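Lipocalin (Argas monolakensis, PDB 3BRN) binds the biogenic amine serotonin inside a lipocalin beta barrel and probably serves as an amine-binding protein of a soft tick. Local coordinates at residues R30-K34 and D133-A137; P38-L44 and F58-L63; Q67-L71 and C153-P157; D90-T96 and M108-D112. All coordinates share one frame; numbering follows the deposited sequence.

Contact 1 (R30-K34 and D133-A137); sequences RKTTK and DTKFA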
loop_
_atom_site.group_PDB
_atom_site.type_symbol
_atom_site.label_atom_id
_atom_site.label_comp_id
_atom_site.label_asym_id
_atom_site.label_seq_id
_atom_site.Cartn_x
_atom_site.Cartn_y
_atom_site.Cartn_z
ATOM N N ARG A 30 2.055 3.178 -5.690
ATOM C CA ARG A 30 2.539 3.214 -7.065
ATOM C C ARG A 30 1.506 3.764 -8.048
ATOM O O ARG A 30 1.840 4.557 -8.932
ATOM C CB ARG A 30 3.019 1.819 -7.496
ATOM C CG ARG A 30 3.495 1.698 -8.950
ATOM C CD ARG A 30 4.671 2.638 -9.281
ATOM N NE ARG A 30 5.026 2.562 -10.698
ATOM C CZ ARG A 30 4.335 3.134 -11.682
ATOM N NH1 ARG A 30 3.260 3.867 -11.420
ATOM N NH2 ARG A 30 4.727 2.987 -12.935
ATOM N N LYS A 31 0.281 3.247 -7.981
ATOM C CA LYS A 31 -0.800 3.740 -8.851
ATOM C C LYS A 31 -2.072 3.816 -8.030
ATOM O O LYS A 31 -2.312 2.939 -7.213
ATOM C CB LYS A 31 -1.048 2.780 -10.024
ATOM C CG LYS A 31 0.170 2.471 -10.895
ATOM C CD LYS A 31 -0.214 1.589 -12.069
ATOM C CE LYS A 31 1.004 1.219 -12.915
ATOM N NZ LYS A 31 0.754 -0.019 -13.695
ATOM N N THR A 32 -2.967 4.738 -8.395
ATOM C CA THR A 32 -4.280 4.828 -7.746
ATOM C C THR A 32 -5.326 5.352 -8.733
ATOM O O THR A 32 -4.979 6.002 -9.724
ATOM C CB THR A 32 -4.226 5.713 -6.454
ATOM O OG1 THR A 32 -5.530 5.811 -5.871
ATOM C CG2 THR A 32 -3.717 7.127 -6.762
ATOM N N THR A 33 -6.590 4.980 -8.526
ATOM C CA THR A 33 -7.684 5.570 -9.295
ATOM C C THR A 33 -8.211 6.836 -8.620
ATOM O O THR A 33 -9.181 7.427 -9.084
ATOM C CB THR A 33 -8.855 4.573 -9.516
ATOM O OG1 THR A 33 -9.354 4.135 -8.245
ATOM C CG2 THR A 33 -8.368 3.345 -10.336
ATOM N N LYS A 34 -7.641 7.209 -7.478
ATOM C CA LYS A 34 -8.038 8.474 -6.864
ATOM C C LYS A 34 -7.063 9.577 -7.302
ATOM O O LYS A 34 -5.848 9.428 -7.141
ATOM C CB LYS A 34 -8.038 8.353 -5.333
ATOM C CG LYS A 34 -8.179 9.680 -4.588
ATOM C CD LYS A 34 -8.306 9.452 -3.088
ATOM C CE LYS A 34 -7.986 10.718 -2.292
ATOM N NZ LYS A 34 -7.973 10.456 -0.815
ATOM N N ASP A 133 0.034 -6.161 -11.131
ATOM C CA ASP A 133 -0.312 -5.353 -12.267
ATOM C C ASP A 133 -1.558 -5.940 -12.910
ATOM O O ASP A 133 -2.462 -5.265 -13.215
ATOM C CB ASP A 133 0.826 -5.311 -13.258
ATOM C CG ASP A 133 1.609 -4.035 -13.203
ATOM O OD1 ASP A 133 1.076 -3.025 -12.790
ATOM O OD2 ASP A 133 2.768 -4.058 -13.608
ATOM N N THR A 134 -1.573 -7.236 -13.090
ATOM C CA THR A 134 -2.731 -7.899 -13.664
ATOM C C THR A 134 -3.996 -7.661 -12.839
ATOM O O THR A 134 -5.089 -7.548 -13.392
ATOM C CB THR A 134 -2.500 -9.419 -13.820
ATOM O OG1 THR A 134 -1.326 -9.651 -14.610
ATOM C CG2 THR A 134 -3.693 -10.074 -14.484
ATOM N N LYS A 135 -3.868 -7.694 -11.517
ATOM C CA LYS A 135 -5.037 -7.572 -10.648
ATOM C C LYS A 135 -5.514 -6.128 -10.642
ATOM O O LYS A 135 -6.719 -5.851 -10.673
ATOM C CB LYS A 135 -4.702 -8.041 -9.228
ATOM C CG LYS A 135 -5.797 -7.793 -8.197
ATOM C CD LYS A 135 -6.959 -8.766 -8.367
ATOM C CE LYS A 135 -8.087 -8.421 -7.387
ATOM N NZ LYS A 135 -9.150 -9.481 -7.463
ATOM N N PHE A 136 -4.561 -5.207 -10.553
ATOM C CA PHE A 136 -4.907 -3.789 -10.517
ATOM C C PHE A 136 -5.622 -3.386 -11.812
ATOM O O PHE A 136 -6.669 -2.710 -11.776
ATOM C CB PHE A 136 -3.650 -2.931 -10.252
ATOM C CG PHE A 136 -3.912 -1.445 -10.294
ATOM C CD1 PHE A 136 -4.556 -0.820 -9.236
ATOM C CD2 PHE A 136 -3.626 -0.707 -11.433
ATOM C CE1 PHE A 136 -4.861 0.544 -9.275
ATOM C CE2 PHE A 136 -3.935 0.658 -11.490
ATOM C CZ PHE A 136 -4.553 1.275 -10.394
ATOM N N ALA A 137 -5.128 -3.883 -12.938
ATOM C CA ALA A 137 -5.795 -3.665 -14.232
ATOM C C ALA A 137 -7.209 -4.210 -14.236
ATOM O O ALA A 137 -8.127 -3.552 -14.725
ATOM C CB ALA A 137 -4.987 -4.271 -15.390
#
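D133 meets K31 through a salt bridge, with K31 NZ 3.2 Å from D133 OD1. The ammonium comes to the syn side of OD1 and stands about 30° out of the carboxylate plane. The two side chains cross at about a right angle. The other oxygen, OD2, is bonded to the backbone N of Y129, so both ends of the carboxylate are engaged and its rotation is restricted.

One helical turn further on, F136 turns its ring to the strand. Its CG lies anti to the backbone N (chi1 176°), which carries the ring out to K31. F136 CZ rests 3.8 Å from K31 CB, and F136 CE2 lies 3.9 Å from K31 CD. The lysine chain is extended beyond CG, so its methylenes run past the ring before the ammonium reaches D133. Thus K31 serves both partners: carbon for F136, charge for D133. T33 CG2 touches the ring more loosely, 4.3 Å from F136 CZ.

The helix packs outside the lipocalin barrel, as is usual for this fold. The axes of 30-32 and 133-137 run nearly parallel, 13° apart, and approach to 10.9 Å. Strand 115-120 pairs with strand 26-32 and meets the same helix: L117 touches both D133 and F136. R30 and K31 both face L117 in a classic beta bulge.

Contact 2 (P38-L44 and F58-L63); sequences PECAYVL and FTYGKL. With SRO (serotonin), chain C.
V43 and F58 meet beside the serotonin, V43 CG1 lying 3.9 Å from F58 CE2. V43 also sends CG2 to the indole, 3.7 Å from serotonin CE3. The ligand hydroxyl sits over one face of the F58 ring, toward its rim, with serotonin OH 3.5 Å from F58 CD2. The F58 ring gets there with CG between its backbone N and carbonyl carbon (chi1 72°).

An antiparallel beta hairpin holds these pocket residues in register. V43 and Y60 form a non-hydrogen-bonded pair. Y42 and G61 form the adjacent hydrogen-bonded pair, with bonds in both directions. The L44 N to T59 O bond, 2.8 Å, is close to straight at 174°.

On the sheet face away from the ligand, the Y42 ring lies across G61, with Y42 CE1 3.4 Å from G61 CA. G61 N stands over one face of the Y42 ring, toward its rim. Y42 OH bonds to I69 O on the next strand. Near the type II turn at P38-A41, L63 CB packs 3.8 Å from C40 CB, next to the disulfide to C153.

The chemistry is mixed: backbone bonds fix the spacing, while V43 and F58 offer the ligand apolar surface.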
loop_
_atom_site.group_PDB
_atom_site.type_symbol
_atom_site.label_atom_id
_atom_site.label_comp_id
_atom_site.label_asym_id
_atom_site.label_seq_id
_atom_site.Cartn_x
_atom_site.Cartn_y
_atom_site.Cartn_z
ATOM N N PRO A 38 -0.783 12.880 -2.781
ATOM C CA PRO A 38 0.574 13.429 -2.677
ATOM C C PRO A 38 1.606 12.546 -3.391
ATOM O O PRO A 38 1.521 11.324 -3.323
ATOM C CB PRO A 38 0.837 13.438 -1.167
ATOM C CG PRO A 38 -0.508 13.313 -0.521
ATOM C CD PRO A 38 -1.352 12.533 -1.469
ATOM N N GLU A 39 2.519 13.167 -4.136
ATOM C CA GLU A 39 3.607 12.452 -4.803
ATOM C C GLU A 39 4.420 11.675 -3.773
ATOM O O GLU A 39 4.590 12.131 -2.643
ATOM C CB GLU A 39 4.530 13.459 -5.525
ATOM C CG GLU A 39 4.871 14.683 -4.670
ATOM C CD GLU A 39 5.993 15.578 -5.234
ATOM O OE1 GLU A 39 6.256 15.581 -6.464
ATOM O OE2 GLU A 39 6.582 16.330 -4.423
ATOM N N CYS A 40 4.872 10.483 -4.156
ATOM C CA CYS A 40 5.774 9.661 -3.336
ATOM C C CYS A 40 5.196 9.243 -1.991
ATOM O O CYS A 40 5.945 9.034 -1.027
ATOM C CB CYS A 40 7.130 10.350 -3.132
ATOM S SG CYS A 40 7.873 11.058 -4.628
ATOM N N ALA A 41 3.876 9.072 -1.941
ATOM C CA ALA A 41 3.195 8.636 -0.723
ATOM C C ALA A 41 3.656 7.223 -0.376
ATOM O O ALA A 41 3.871 6.404 -1.268
ATOM C CB ALA A 41 1.671 8.683 -0.918
ATOM N N TYR A 42 3.917 6.963 0.902
ATOM C CA TYR A 42 4.431 5.655 1.304
ATOM C C TYR A 42 4.060 5.330 2.748
ATOM O O TYR A 42 3.566 6.175 3.477
ATOM C CB TYR A 42 5.962 5.621 1.193
ATOM C CG TYR A 42 6.647 6.372 2.330
ATOM C CD1 TYR A 42 6.851 7.752 2.253
ATOM C CD2 TYR A 42 7.029 5.713 3.504
ATOM C CE1 TYR A 42 7.418 8.455 3.306
ATOM C CE2 TYR A 42 7.604 6.417 4.578
ATOM C CZ TYR A 42 7.758 7.796 4.475
ATOM O OH TYR A 42 8.325 8.527 5.505
ATOM N N VAL A 43 4.130 4.046 3.073
ATOM C CA VAL A 43 4.010 3.584 4.443
ATOM C C VAL A 43 5.257 2.762 4.704
ATOM O O VAL A 43 5.855 2.242 3.766
ATOM C CB VAL A 43 2.765 2.669 4.654
ATOM C CG1 VAL A 43 1.484 3.457 4.509
ATOM C CG2 VAL A 43 2.792 1.445 3.710
ATOM N N LEU A 44 5.684 2.707 5.967
ATOM C CA LEU A 44 6.732 1.783 6.376
ATOM C C LEU A 44 6.057 0.607 7.072
ATOM O O LEU A 44 5.070 0.803 7.786
ATOM C CB LEU A 44 7.696 2.462 7.364
ATOM C CG LEU A 44 8.652 3.535 6.824
ATOM C CD1 LEU A 44 9.672 3.930 7.907
ATOM C CD2 LEU A 44 9.384 3.023 5.604
ATOM N N PHE A 58 2.460 2.871 12.954
ATOM C CA PHE A 58 3.253 2.750 11.745
ATOM C C PHE A 58 3.550 4.135 11.220
ATOM O O PHE A 58 2.867 5.097 11.571
ATOM C CB PHE A 58 2.537 1.912 10.676
ATOM C CG PHE A 58 1.367 2.607 10.041
ATOM C CD1 PHE A 58 0.166 2.717 10.716
ATOM C CD2 PHE A 58 1.470 3.148 8.769
ATOM C CE1 PHE A 58 -0.882 3.406 10.171
ATOM C CE2 PHE A 58 0.419 3.823 8.205
ATOM C CZ PHE A 58 -0.778 3.930 8.894
ATOM N N THR A 59 4.659 4.248 10.507
ATOM C CA THR A 59 5.069 5.515 9.911
ATOM C C THR A 59 4.575 5.591 8.470
ATOM O O THR A 59 4.528 4.580 7.766
ATOM C CB THR A 59 6.596 5.660 9.935
ATOM O OG1 THR A 59 7.070 5.518 11.284
ATOM C CG2 THR A 59 7.036 7.024 9.373
ATOM N N TYR A 60 4.158 6.784 8.067
ATOM C CA TYR A 60 3.732 7.041 6.702
ATOM C C TYR A 60 4.163 8.444 6.320
ATOM O O TYR A 60 4.599 9.235 7.175
ATOM C CB TYR A 60 2.221 6.893 6.566
ATOM C CG TYR A 60 1.432 8.014 7.187
ATOM C CD1 TYR A 60 1.097 7.985 8.532
ATOM C CD2 TYR A 60 0.972 9.085 6.414
ATOM C CE1 TYR A 60 0.382 9.014 9.112
ATOM C CE2 TYR A 60 0.236 10.112 6.986
ATOM C CZ TYR A 60 -0.051 10.069 8.342
ATOM O OH TYR A 60 -0.811 11.062 8.932
ATOM N N GLY A 61 4.209 8.706 5.026
ATOM C CA GLY A 61 4.719 9.985 4.585
ATOM C C GLY A 61 4.581 10.227 3.110
ATOM O O GLY A 61 3.787 9.590 2.420
ATOM N N LYS A 62 5.378 11.166 2.636
ATOM C CA LYS A 62 5.280 11.632 1.278
ATOM C C LYS A 62 6.428 12.617 1.082
ATOM O O LYS A 62 7.093 13.006 2.051
ATOM C CB LYS A 62 3.943 12.342 1.095
ATOM C CG LYS A 62 3.832 13.636 1.889
ATOM C CD LYS A 62 2.582 14.397 1.500
ATOM C CE LYS A 62 2.091 15.275 2.635
ATOM N NZ LYS A 62 0.741 15.829 2.328
ATOM N N LEU A 63 6.690 12.971 -0.170
ATOM C CA LEU A 63 7.759 13.904 -0.495
ATOM C C LEU A 63 7.345 15.333 -0.190
ATOM O O LEU A 63 6.234 15.760 -0.517
ATOM C CB LEU A 63 8.156 13.778 -1.964
ATOM C CG LEU A 63 9.263 14.720 -2.437
ATOM C CD1 LEU A 63 10.516 14.481 -1.603
ATOM C CD2 LEU A 63 9.532 14.504 -3.915
HETATM O OH SRO C . 0.244 0.106 7.449
HETATM C CZ3 SRO C . -0.487 0.258 6.295
HETATM C CH2 SRO C . -1.625 1.057 6.359
HETATM C CZ2 SRO C . -2.345 1.351 5.198
HETATM C CE2 SRO C . -1.914 0.755 4.022
HETATM N NE1 SRO C . -2.368 0.745 2.743
HETATM C CD1 SRO C . -1.534 0.002 1.977
HETATM C CG SRO C . -0.525 -0.514 2.791
HETATM C CD2 SRO C . -0.788 -0.049 4.077
HETATM C CE3 SRO C . -0.112 -0.281 5.174
HETATM C CB SRO C . 0.590 -1.431 2.349
HETATM C CA SRO C . 0.424 -2.823 2.989
HETATM N NZ SRO C . 1.610 -3.626 2.673
#

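Contact 3 (Q67-L71 and C153-P157); sequences QMIQL and CPPLP
M68 and P157 have the nearest CA atoms of the two segments, 6.8 Å apart, too far for a beta pairing. Here the irregular C-terminal tail of a lipocalin lies against the outside of the barrel, over the start of strand 67-78. The contact is made by side chains and backbone carbonyls.

M68 does most of the work. Its CG is anti to the carbonyl carbon (chi1 -67°), and the chain then bends at chi2 and chi3, so that it folds along the proline-rich tail. M68 CG lies 3.8 Å from P154 CB and also approaches P155 O. The sulfur sits by the P154 ring, with M68 SD 3.9 Å from P154 CD. The methyl group reaches further: M68 CE is 3.6 Å from P154 O and touches L156 CD2. At the root of the side chain, M68 CB packs against P157 CD at 3.8 Å. One thioether chain thus bridges three tail residues by van der Waals contact, with a carbonyl from P155 alongside.

Y42, on strand 42-44 and one strand beyond 55-64, also touches M68, Q70, L156 and P157. The carbonyl of P154 has a polar partner in Y28 OH. At the head of the tail, C153 is tied to C40 by a disulfide, which fixes where the tail starts.

Q70 and P157 slide past each other in opposite directions. The Q70 chain is extended beyond CG, and its amide nitrogen ends beside the terminal proline ring, Q70 NE2 lying 3.2 Å from P157 CB.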
loop_
_atom_site.group_PDB
_atom_site.type_symbol
_atom_site.label_atom_id
_atom_site.label_comp_id
_atom_site.label_asym_id
_atom_site.label_seq_id
_atom_site.Cartn_x
_atom_site.Cartn_y
_atom_site.Cartn_z
ATOM N N GLN A 67 12.538 16.158 0.783
ATOM C CA GLN A 67 12.655 15.122 1.809
ATOM C C GLN A 67 11.388 14.310 2.062
ATOM O O GLN A 67 10.273 14.812 1.934
ATOM C CB GLN A 67 13.165 15.722 3.115
ATOM C CG GLN A 67 14.537 16.351 2.986
ATOM C CD GLN A 67 15.108 16.731 4.322
ATOM O OE1 GLN A 67 14.236 17.127 5.244
ATOM N NE2 GLN A 67 16.309 16.597 4.555
ATOM N N MET A 68 11.574 13.047 2.435
ATOM C CA MET A 68 10.458 12.185 2.833
ATOM C C MET A 68 10.094 12.499 4.278
ATOM O O MET A 68 10.876 12.215 5.191
ATOM C CB MET A 68 10.867 10.711 2.745
ATOM C CG MET A 68 11.141 10.189 1.349
ATOM S SD MET A 68 9.700 10.402 0.286
ATOM C CE MET A 68 9.454 8.736 -0.339
ATOM N N ILE A 69 8.925 13.096 4.496
ATOM C CA ILE A 69 8.480 13.376 5.860
ATOM C C ILE A 69 7.842 12.142 6.481
ATOM O O ILE A 69 7.207 11.336 5.781
ATOM C CB ILE A 69 7.468 14.538 5.929
ATOM C CG1 ILE A 69 6.180 14.159 5.202
ATOM C CG2 ILE A 69 8.093 15.847 5.415
ATOM C CD1 ILE A 69 4.987 15.029 5.553
ATOM N N GLN A 70 8.004 12.002 7.794
ATOM C CA GLN A 70 7.444 10.866 8.525
ATOM C C GLN A 70 6.366 11.315 9.491
ATOM O O GLN A 70 6.569 12.232 10.280
ATOM C CB GLN A 70 8.535 10.144 9.305
ATOM C CG GLN A 70 9.737 9.761 8.481
ATOM C CD GLN A 70 10.804 9.098 9.317
ATOM O OE1 GLN A 70 10.420 8.644 10.504
ATOM N NE2 GLN A 70 11.967 9.018 8.917
ATOM N N LEU A 71 5.211 10.668 9.415
ATOM C CA LEU A 71 4.115 10.905 10.338
ATOM C C LEU A 71 3.714 9.528 10.869
ATOM O O LEU A 71 4.201 8.516 10.368
ATOM C CB LEU A 71 2.938 11.554 9.603
ATOM C CG LEU A 71 3.280 12.874 8.899
ATOM C CD1 LEU A 71 2.089 13.423 8.145
ATOM C CD2 LEU A 71 3.763 13.884 9.916
ATOM N N CYS A 153 11.431 10.013 -6.906
ATOM C CA CYS A 153 11.072 9.904 -5.491
ATOM C C CYS A 153 12.283 9.474 -4.655
ATOM O O CYS A 153 12.972 8.523 -5.007
ATOM C CB CYS A 153 9.930 8.886 -5.297
ATOM S SG CYS A 153 8.276 9.445 -5.832
ATOM N N PRO A 154 12.518 10.139 -3.513
ATOM C CA PRO A 154 13.622 9.678 -2.675
ATOM C C PRO A 154 13.395 8.241 -2.186
ATOM O O PRO A 154 12.291 7.703 -2.347
ATOM C CB PRO A 154 13.608 10.659 -1.490
ATOM C CG PRO A 154 12.812 11.840 -1.959
ATOM C CD PRO A 154 11.797 11.274 -2.914
ATOM N N PRO A 155 14.461 7.581 -1.707
ATOM C CA PRO A 155 14.335 6.251 -1.110
ATOM C C PRO A 155 13.579 6.362 0.203
ATOM O O PRO A 155 13.459 7.458 0.751
ATOM C CB PRO A 155 15.791 5.844 -0.840
ATOM C CG PRO A 155 16.622 6.765 -1.671
ATOM C CD PRO A 155 15.857 8.046 -1.716
ATOM N N LEU A 156 13.037 5.251 0.689
ATOM C CA LEU A 156 12.271 5.294 1.926
ATOM C C LEU A 156 13.190 5.568 3.106
ATOM O O LEU A 156 14.351 5.145 3.102
ATOM C CB LEU A 156 11.455 4.002 2.144
ATOM C CG LEU A 156 10.317 3.760 1.145
ATOM C CD1 LEU A 156 9.499 2.510 1.480
ATOM C CD2 LEU A 156 9.417 4.971 1.088
ATOM N N PRO A 157 12.714 6.392 4.053
ATOM C CA PRO A 157 13.425 6.641 5.305
ATOM C C PRO A 157 13.669 5.337 6.073
ATOM O O PRO A 157 14.719 5.142 6.687
ATOM C CB PRO A 157 12.468 7.557 6.086
ATOM C CG PRO A 157 11.158 7.514 5.348
ATOM C CD PRO A 157 11.495 7.206 3.931
ATOM O OXT PRO A 157 12.862 4.408 6.035
#

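Contact 4 (D90-T96 and M108-D112); sequences DLSGTTT and MRGPD. With SRO (serotonin), chain C.
R109 O is gripped from two directions, by the backbone N of T96 at 2.9 Å and by a water at 3.1 Å. The T96 bond is nearly straight, 168°, and lies in the carbonyl plane. The same water donates to T94 O and accepts from T96 OG1. It therefore links both strands at the point where their pairing ends. T96 OG1 also bonds to K81 NZ.

R109 N returns a bond to T96 O, so T96 and R109 form an antiparallel hydrogen-bonded pair. Beyond it direct backbone hydrogen bonds between the segments stop, although the chains stay close, and the P111 ring lies against 92-95. P111 CG lies 3.5 Å from S92 O, and P111 CA makes a CA-H...O contact of 3.3 Å with T94 O. T95 OG1 flanks the ring at 3.6 Å from P111 CD. G93, passing by P111, has backbone angles that call for glycine.

On the barrel interior T95 meets M108. The T95 methyl, CG2, is anti to the backbone N and reaches M108 CB at 3.7 Å. The M108 chain bends at chi2 and brings its methyl to the ligand, with M108 CE 3.5 Å from serotonin CD1. M108 thus belongs to the pocket wall, and T95 backs it. D106, two residues before M108 on its strand, bonds to the serotonin.

Strand 93-97 lies between strands 81-85 and 105-109. I82 on the first of these touches both T95 and M108. Strand 115-120 continues the sheet beyond 105-109, and its W118 also packs on M108. Helix 88-91 leads into strand 93-97, and its L91 packs on F58 and Y60.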
loop_
_atom_site.group_PDB
_atom_site.type_symbol
_atom_site.label_atom_id
_atom_site.label_comp_id
_atom_site.label_asym_id
_atom_site.label_seq_id
_atom_site.Cartn_x
_atom_site.Cartn_y
_atom_site.Cartn_z
ATOM N N ASP A 90 -6.563 11.367 4.432
ATOM C CA ASP A 90 -6.163 10.510 3.322
ATOM C C ASP A 90 -6.230 9.037 3.711
ATOM O O ASP A 90 -7.104 8.303 3.252
ATOM C CB ASP A 90 -4.751 10.866 2.852
ATOM C CG ASP A 90 -3.873 11.373 3.977
ATOM O OD1 ASP A 90 -4.131 11.010 5.145
ATOM O OD2 ASP A 90 -2.924 12.135 3.696
ATOM N N LEU A 91 -5.300 8.612 4.561
ATOM C CA LEU A 91 -5.099 7.199 4.828
ATOM C C LEU A 91 -6.063 6.617 5.863
ATOM O O LEU A 91 -6.230 5.397 5.944
ATOM C CB LEU A 91 -3.644 6.970 5.237
ATOM C CG LEU A 91 -2.974 5.626 4.981
ATOM C CD1 LEU A 91 -3.144 5.194 3.524
ATOM C CD2 LEU A 91 -1.500 5.752 5.354
ATOM N N SER A 92 -6.749 7.482 6.608
ATOM C CA SER A 92 -7.625 7.011 7.685
ATOM C C SER A 92 -8.877 6.328 7.163
ATOM O O SER A 92 -9.407 6.682 6.111
ATOM C CB SER A 92 -7.985 8.147 8.653
ATOM O OG SER A 92 -6.821 8.615 9.322
ATOM N N GLY A 93 -9.315 5.291 7.871
ATOM C CA GLY A 93 -10.474 4.534 7.450
ATOM C C GLY A 93 -10.087 3.126 7.024
ATOM O O GLY A 93 -8.940 2.704 7.202
ATOM N N THR A 94 -10.999 2.454 6.339
ATOM C CA THR A 94 -10.828 1.034 6.059
ATOM C C THR A 94 -10.251 0.755 4.666
ATOM O O THR A 94 -10.853 1.077 3.646
ATOM C CB THR A 94 -12.153 0.277 6.241
ATOM O OG1 THR A 94 -12.711 0.613 7.517
ATOM C CG2 THR A 94 -11.929 -1.235 6.174
ATOM N N THR A 95 -9.069 0.161 4.640
ATOM C CA THR A 95 -8.480 -0.312 3.396
ATOM C C THR A 95 -8.667 -1.835 3.321
ATOM O O THR A 95 -8.415 -2.538 4.294
ATOM C CB THR A 95 -6.986 0.019 3.391
ATOM O OG1 THR A 95 -6.808 1.431 3.243
ATOM C CG2 THR A 95 -6.261 -0.723 2.275
ATOM N N THR A 96 -9.098 -2.349 2.167
ATOM C CA THR A 96 -9.323 -3.785 2.013
ATOM C C THR A 96 -8.257 -4.363 1.081
ATOM O O THR A 96 -8.037 -3.847 -0.008
ATOM C CB THR A 96 -10.726 -4.090 1.399
ATOM O OG1 THR A 96 -11.735 -3.448 2.178
ATOM C CG2 THR A 96 -11.014 -5.601 1.356
ATOM N N MET A 108 -5.284 -2.881 -3.298
ATOM C CA MET A 108 -6.218 -2.541 -2.244
ATOM C C MET A 108 -7.449 -1.869 -2.845
ATOM O O MET A 108 -7.370 -1.213 -3.896
ATOM C CB MET A 108 -5.583 -1.500 -1.299
ATOM C CG MET A 108 -4.233 -1.873 -0.705
ATOM S SD MET A 108 -4.252 -3.407 0.216
ATOM C CE MET A 108 -2.762 -3.177 1.199
ATOM N N ARG A 109 -8.521 -1.867 -2.059
ATOM C CA ARG A 109 -9.565 -0.856 -2.221
ATOM C C ARG A 109 -9.353 0.127 -1.055
ATOM O O ARG A 109 -9.400 -0.277 0.094
ATOM C CB ARG A 109 -10.960 -1.477 -2.127
ATOM C CG ARG A 109 -12.086 -0.472 -2.420
ATOM C CD ARG A 109 -13.476 -1.123 -2.322
ATOM N NE ARG A 109 -13.630 -2.173 -3.324
ATOM C CZ ARG A 109 -13.770 -3.469 -3.059
ATOM N NH1 ARG A 109 -13.929 -3.896 -1.809
ATOM N NH2 ARG A 109 -13.787 -4.338 -4.062
ATOM N N GLY A 110 -9.031 1.381 -1.358
ATOM C CA GLY A 110 -8.788 2.405 -0.325
ATOM C C GLY A 110 -10.078 2.868 0.332
ATOM O O GLY A 110 -11.167 2.472 -0.081
ATOM N N PRO A 111 -9.972 3.665 1.406
ATOM C CA PRO A 111 -11.185 3.985 2.176
ATOM C C PRO A 111 -12.264 4.742 1.388
ATOM O O PRO A 111 -13.448 4.462 1.566
ATOM C CB PRO A 111 -10.652 4.822 3.356
ATOM C CG PRO A 111 -9.227 4.508 3.438
ATOM C CD PRO A 111 -8.750 4.173 2.058
ATOM N N ASP A 112 -11.849 5.530 0.394
ATOM C CA ASP A 112 -12.779 6.282 -0.454
ATOM C C ASP A 112 -13.439 5.448 -1.551
ATOM O O ASP A 112 -14.289 5.954 -2.288
ATOM C CB ASP A 112 -12.064 7.473 -1.103
ATOM C CG ASP A 112 -11.682 8.554 -0.092
ATOM O OD1 ASP A 112 -11.983 8.403 1.119
ATOM O OD2 ASP A 112 -11.050 9.551 -0.508
HETATM O OH SRO C . 0.244 0.106 7.449
HETATM C CZ3 SRO C . -0.487 0.258 6.295
HETATM C CH2 SRO C . -1.625 1.057 6.359
HETATM C CZ2 SRO C . -2.345 1.351 5.198
HETATM C CE2 SRO C . -1.914 0.755 4.022
HETATM N NE1 SRO C . -2.368 0.745 2.743
HETATM C CD1 SRO C . -1.534 0.002 1.977
HETATM C CG SRO C . -0.525 -0.514 2.791
HETATM C CD2 SRO C . -0.788 -0.049 4.077
HETATM C CE3 SRO C . -0.112 -0.281 5.174
HETATM C CB SRO C . 0.590 -1.431 2.349
HETATM C CA SRO C . 0.424 -2.823 2.989
HETATM N NZ SRO C . 1.610 -3.626 2.673
HETATM O O HOH W 1 -11.929 -0.642 1.888
#

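All four contacts reach one curled antiparallel sheet, the lipocalin barrel. Contacts 2 and 3 are close neighbours, their centres about 7 Å apart, joined by the C40-C153 disulfide and by the pairing of strands 55-64 and 67-78. Contacts 2 and 4 have centres about 14 Å apart. L91 of contact 4 packs on V43, F58 and Y60, and both contacts touch serotonin. Contact 1 lies about 14 Å from contact 4, centre to centre, and K34 forms a salt bridge with D112. Along the chain, contacts 2 and 4 fall in turn between the segments of contact 1, whereas contacts 1 and 3 interleave. Thus two contacts shape the pocket, while two pack a helix and the C-terminal tail onto the barrel.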